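Alpha-glucosidase (Pseudoalteromonas sp. K8, PDB 5HQA) is an alpha-glucosidase of glycoside hydrolase family 97, activated by chloride, that binds acarbose beside a calcium ion. Local coordinates at residues N250-L255 and G443-P449. Numbering follows the deposited sequence. Where two conformers were deposited one is given.
Sequences NEPNKL and GLRRTYP
N253 lays its amide across P449 at about a right angle, OD1 lying 3.2 Å from the proline CD. The same oxygen closes an Asx turn by accepting from L255 N, which sits well above its carbonyl plane. The contact joins the linker running from helix 245-248 into strand 264-269, the first of the TIM barrel, to the barrel loop between strands 432-435 and 451-454. It illustrates how irregular loops are joined through backbone carbonyls. K254 N donates to T447 O at 2.8 Å, almost straight at 176° and on a lone pair, while T447 OG1 donates to E251 O at 2.7 Å. With OG1 beside its own backbone N (chi1 -45°), T447 also takes a bond from a water shared with N250 OD1 and E251 N. R446, extended from CG to NE, runs along the backbone of E251 and P252, with E251 C and P252 N over one guanidinium face; its NH1 bonds L247 O, and W66 adds a cation-pi contact. N250 ND2 is held by I246 O and T442 O. Without the amide, as with an alanine here, L255 N would probably lose its Asx-turn acceptor, G256 O its N253 ND2 donor and P449 the group lying across it. Nearby, L255 CD2 meets the Y448 ring at its edge, 4.2 Å from CD1.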
ATOM      1  N   ASN A 250     -11.534   6.668  -7.148  1.00 11.81           N
ATOM      2  CA  ASN A 250     -12.420   5.826  -6.359  1.00 11.90           C
ATOM      3  C   ASN A 250     -13.715   6.550  -6.009  1.00 16.02           C
ATOM      4  O   ASN A 250     -13.792   7.784  -6.006  1.00 14.77           O
ATOM      5  CB  ASN A 250     -11.716   5.362  -5.087  1.00 11.79           C
ATOM      6  CG  ASN A 250     -10.852   4.152  -5.335  1.00 15.62           C
ATOM      7  OD1 ASN A 250     -11.298   3.016  -5.153  1.00 14.42           O
ATOM      8  ND2 ASN A 250      -9.628   4.380  -5.813  1.00 10.88           N
ATOM      9  N   GLU A 251     -14.743   5.752  -5.711  0.50 16.96           N
ATOM     10  CA  GLU A 251     -16.035   6.299  -5.329  0.50 18.88           C
ATOM     11  C   GLU A 251     -15.946   6.953  -3.951  0.50 17.69           C
ATOM     12  O   GLU A 251     -15.142   6.540  -3.109  0.50 17.25           O
ATOM     13  CB  GLU A 251     -17.103   5.207  -5.298  0.50 20.70           C
ATOM     14  CG  GLU A 251     -17.360   4.519  -6.624  0.50 22.99           C
ATOM     15  CD  GLU A 251     -18.557   3.586  -6.564  0.50 27.11           C
ATOM     16  OE1 GLU A 251     -19.707   4.076  -6.594  0.50 30.27           O
ATOM     17  OE2 GLU A 251     -18.344   2.360  -6.470  0.50 31.61           O
ATOM     18  N   PRO A 252     -16.769   7.967  -3.692  1.00 17.57           N
ATOM     19  CA  PRO A 252     -16.757   8.602  -2.368  1.00 14.80           C
ATOM     20  C   PRO A 252     -17.176   7.642  -1.260  1.00 18.25           C
ATOM     21  O   PRO A 252     -17.872   6.646  -1.484  1.00 16.37           O
ATOM     22  CB  PRO A 252     -17.766   9.749  -2.512  1.00 16.50           C
ATOM     23  CG  PRO A 252     -17.874   9.985  -3.978  1.00 19.24           C
ATOM     24  CD  PRO A 252     -17.668   8.653  -4.634  1.00 16.01           C
ATOM     25  N   ASN A 253     -16.745   7.977  -0.044  1.00 17.58           N
ATOM     26  CA  ASN A 253     -17.062   7.261   1.188  1.00 17.43           C
ATOM     27  C   ASN A 253     -18.501   6.758   1.220  1.00 18.86           C
ATOM     28  O   ASN A 253     -19.451   7.538   1.088  1.00 17.57           O
ATOM     29  CB  ASN A 253     -16.809   8.192   2.379  1.00 16.03           C
ATOM     30  CG  ASN A 253     -17.287   7.605   3.700  1.00 19.70           C
ATOM     31  OD1 ASN A 253     -17.273   6.391   3.901  1.00 19.51           O
ATOM     32  ND2 ASN A 253     -17.709   8.474   4.611  1.00 19.76           N
ATOM     33  N   LYS A 254     -18.658   5.448   1.412  1.00 18.75           N
ATOM     34  CA  LYS A 254     -19.965   4.816   1.541  1.00 20.14           C
ATOM     35  C   LYS A 254     -20.328   4.461   2.980  1.00 24.81           C
ATOM     36  O   LYS A 254     -21.411   3.906   3.210  1.00 24.59           O
ATOM     37  CB  LYS A 254     -20.028   3.550   0.683  1.00 16.37           C
ATOM     38  CG  LYS A 254     -20.042   3.793  -0.820  1.00 21.16           C
ATOM     39  CD  LYS A 254     -20.189   2.461  -1.579  1.00 22.63           C
ATOM     40  CE  LYS A 254     -19.955   2.610  -3.082  1.00 24.03           C
ATOM     41  NZ  LYS A 254     -20.768   3.694  -3.682  1.00 30.17           N
ATOM     42  N   LEU A 255     -19.469   4.763   3.955  1.00 20.67           N
ATOM     43  CA  LEU A 255     -19.691   4.326   5.329  1.00 20.68           C
ATOM     44  C   LEU A 255     -20.212   5.433   6.238  1.00 21.47           C
ATOM     45  O   LEU A 255     -20.341   5.216   7.445  1.00 23.44           O
ATOM     46  CB  LEU A 255     -18.405   3.730   5.910  1.00 19.09           C
ATOM     47  CG  LEU A 255     -17.903   2.458   5.222  1.00 19.93           C
ATOM     48  CD1 LEU A 255     -16.654   1.941   5.903  1.00 18.69           C
ATOM     49  CD2 LEU A 255     -18.986   1.383   5.213  1.00 21.66           C
ATOM     50  N   GLY A 443      -6.917   2.177  -3.786  1.00 10.97           N
ATOM     51  CA  GLY A 443      -7.593   3.395  -3.373  1.00 10.44           C
ATOM     52  C   GLY A 443      -8.932   3.204  -2.696  1.00 12.77           C
ATOM     53  O   GLY A 443      -9.628   4.199  -2.454  1.00 12.62           O
ATOM     54  N   LEU A 444      -9.316   1.969  -2.367  1.00 12.02           N
ATOM     55  CA  LEU A 444     -10.648   1.740  -1.821  1.00 13.92           C
ATOM     56  C   LEU A 444     -10.828   2.308  -0.413  1.00 13.36           C
ATOM     57  O   LEU A 444     -11.973   2.414   0.045  1.00 14.41           O
ATOM     58  CB  LEU A 444     -10.960   0.240  -1.837  1.00 13.38           C
ATOM     59  CG  LEU A 444     -11.263  -0.305  -3.233  1.00 12.70           C
ATOM     60  CD1 LEU A 444     -11.172  -1.823  -3.252  1.00 14.00           C
ATOM     61  CD2 LEU A 444     -12.654   0.160  -3.659  1.00 13.94           C
ATOM     62  N   ARG A 445      -9.742   2.690   0.276  1.00 11.82           N
ATOM     63  CA  ARG A 445      -9.885   3.400   1.546  1.00 12.57           C
ATOM     64  C   ARG A 445     -10.723   4.671   1.408  1.00 14.13           C
ATOM     65  O   ARG A 445     -11.298   5.134   2.399  1.00 14.15           O
ATOM     66  CB  ARG A 445      -8.504   3.750   2.126  1.00 11.72           C
ATOM     67  CG  ARG A 445      -7.673   4.676   1.220  1.00 12.05           C
ATOM     68  CD  ARG A 445      -6.258   4.879   1.762  1.00 12.69           C
ATOM     69  NE  ARG A 445      -5.344   5.434   0.758  1.00 12.55           N
ATOM     70  CZ  ARG A 445      -4.746   6.628   0.842  1.00 13.33           C
ATOM     71  NH1 ARG A 445      -4.959   7.438   1.883  1.00 10.98           N
ATOM     72  NH2 ARG A 445      -3.914   7.013  -0.125  1.00 12.77           N
ATOM     73  N   ARG A 446     -10.801   5.263   0.215  1.00 12.05           N
ATOM     74  CA  ARG A 446     -11.691   6.406   0.050  1.00 12.64           C
ATOM     75  C   ARG A 446     -13.140   5.986   0.242  1.00 14.69           C
ATOM     76  O   ARG A 446     -13.912   6.651   0.944  1.00 15.68           O
ATOM     77  CB  ARG A 446     -11.512   7.044  -1.325  1.00 12.64           C
ATOM     78  CG  ARG A 446     -12.528   8.173  -1.532  1.00 13.33           C
ATOM     79  CD  ARG A 446     -12.441   8.811  -2.892  1.00 13.43           C
ATOM     80  NE  ARG A 446     -13.261  10.012  -2.924  1.00 14.31           N
ATOM     81  CZ  ARG A 446     -13.357  10.823  -3.973  1.00 16.80           C
ATOM     82  NH1 ARG A 446     -12.676  10.560  -5.081  1.00 15.48           N
ATOM     83  NH2 ARG A 446     -14.128  11.899  -3.909  1.00 15.64           N
ATOM     84  N   THR A 447     -13.519   4.869  -0.375  1.00 13.76           N
ATOM     85  CA  THR A 447     -14.894   4.387  -0.353  1.00 15.29           C
ATOM     86  C   THR A 447     -15.232   3.722   0.975  1.00 15.88           C
ATOM     87  O   THR A 447     -16.363   3.842   1.465  1.00 15.32           O
ATOM     88  CB  THR A 447     -15.090   3.399  -1.503  1.00 15.69           C
ATOM     89  OG1 THR A 447     -14.505   3.945  -2.696  1.00 15.96           O
ATOM     90  CG2 THR A 447     -16.563   3.127  -1.737  1.00 14.06           C
ATOM     91  N   TYR A 448     -14.262   3.009   1.554  1.00 14.23           N
ATOM     92  CA  TYR A 448     -14.424   2.255   2.798  1.00 15.97           C
ATOM     93  C   TYR A 448     -13.309   2.678   3.738  1.00 15.66           C
ATOM     94  O   TYR A 448     -12.272   2.009   3.832  1.00 15.35           O
ATOM     95  CB  TYR A 448     -14.383   0.748   2.543  1.00 14.81           C
ATOM     96  CG  TYR A 448     -15.426   0.333   1.544  1.00 16.74           C
ATOM     97  CD1 TYR A 448     -16.756   0.187   1.923  1.00 20.32           C
ATOM     98  CD2 TYR A 448     -15.096   0.134   0.213  1.00 16.33           C
ATOM     99  CE1 TYR A 448     -17.728  -0.172   1.006  1.00 19.50           C
ATOM    100  CE2 TYR A 448     -16.060  -0.228  -0.710  1.00 19.37           C
ATOM    101  CZ  TYR A 448     -17.371  -0.375  -0.308  1.00 20.54           C
ATOM    102  OH  TYR A 448     -18.324  -0.730  -1.232  1.00 24.59           O
ATOM    103  N   PRO A 449     -13.486   3.798   4.442  1.00 14.28           N
ATOM    104  CA  PRO A 449     -12.385   4.356   5.235  1.00 13.14           C
ATOM    105  C   PRO A 449     -11.978   3.520   6.438  1.00 14.92           C
ATOM    106  O   PRO A 449     -11.048   3.925   7.144  1.00 15.89           O
ATOM    107  CB  PRO A 449     -12.936   5.715   5.680  1.00 13.75           C
ATOM    108  CG  PRO A 449     -13.976   6.062   4.623  1.00 14.31           C
ATOM    109  CD  PRO A 449     -14.599   4.750   4.278  1.00 13.97           C
TER
HETATM  110  O   HOH W   1     -14.080   3.038  -5.165  1.00 13.39           O
HETATM  111  O   HOH W   2     -14.897  10.261  -0.266  1.00 16.22           O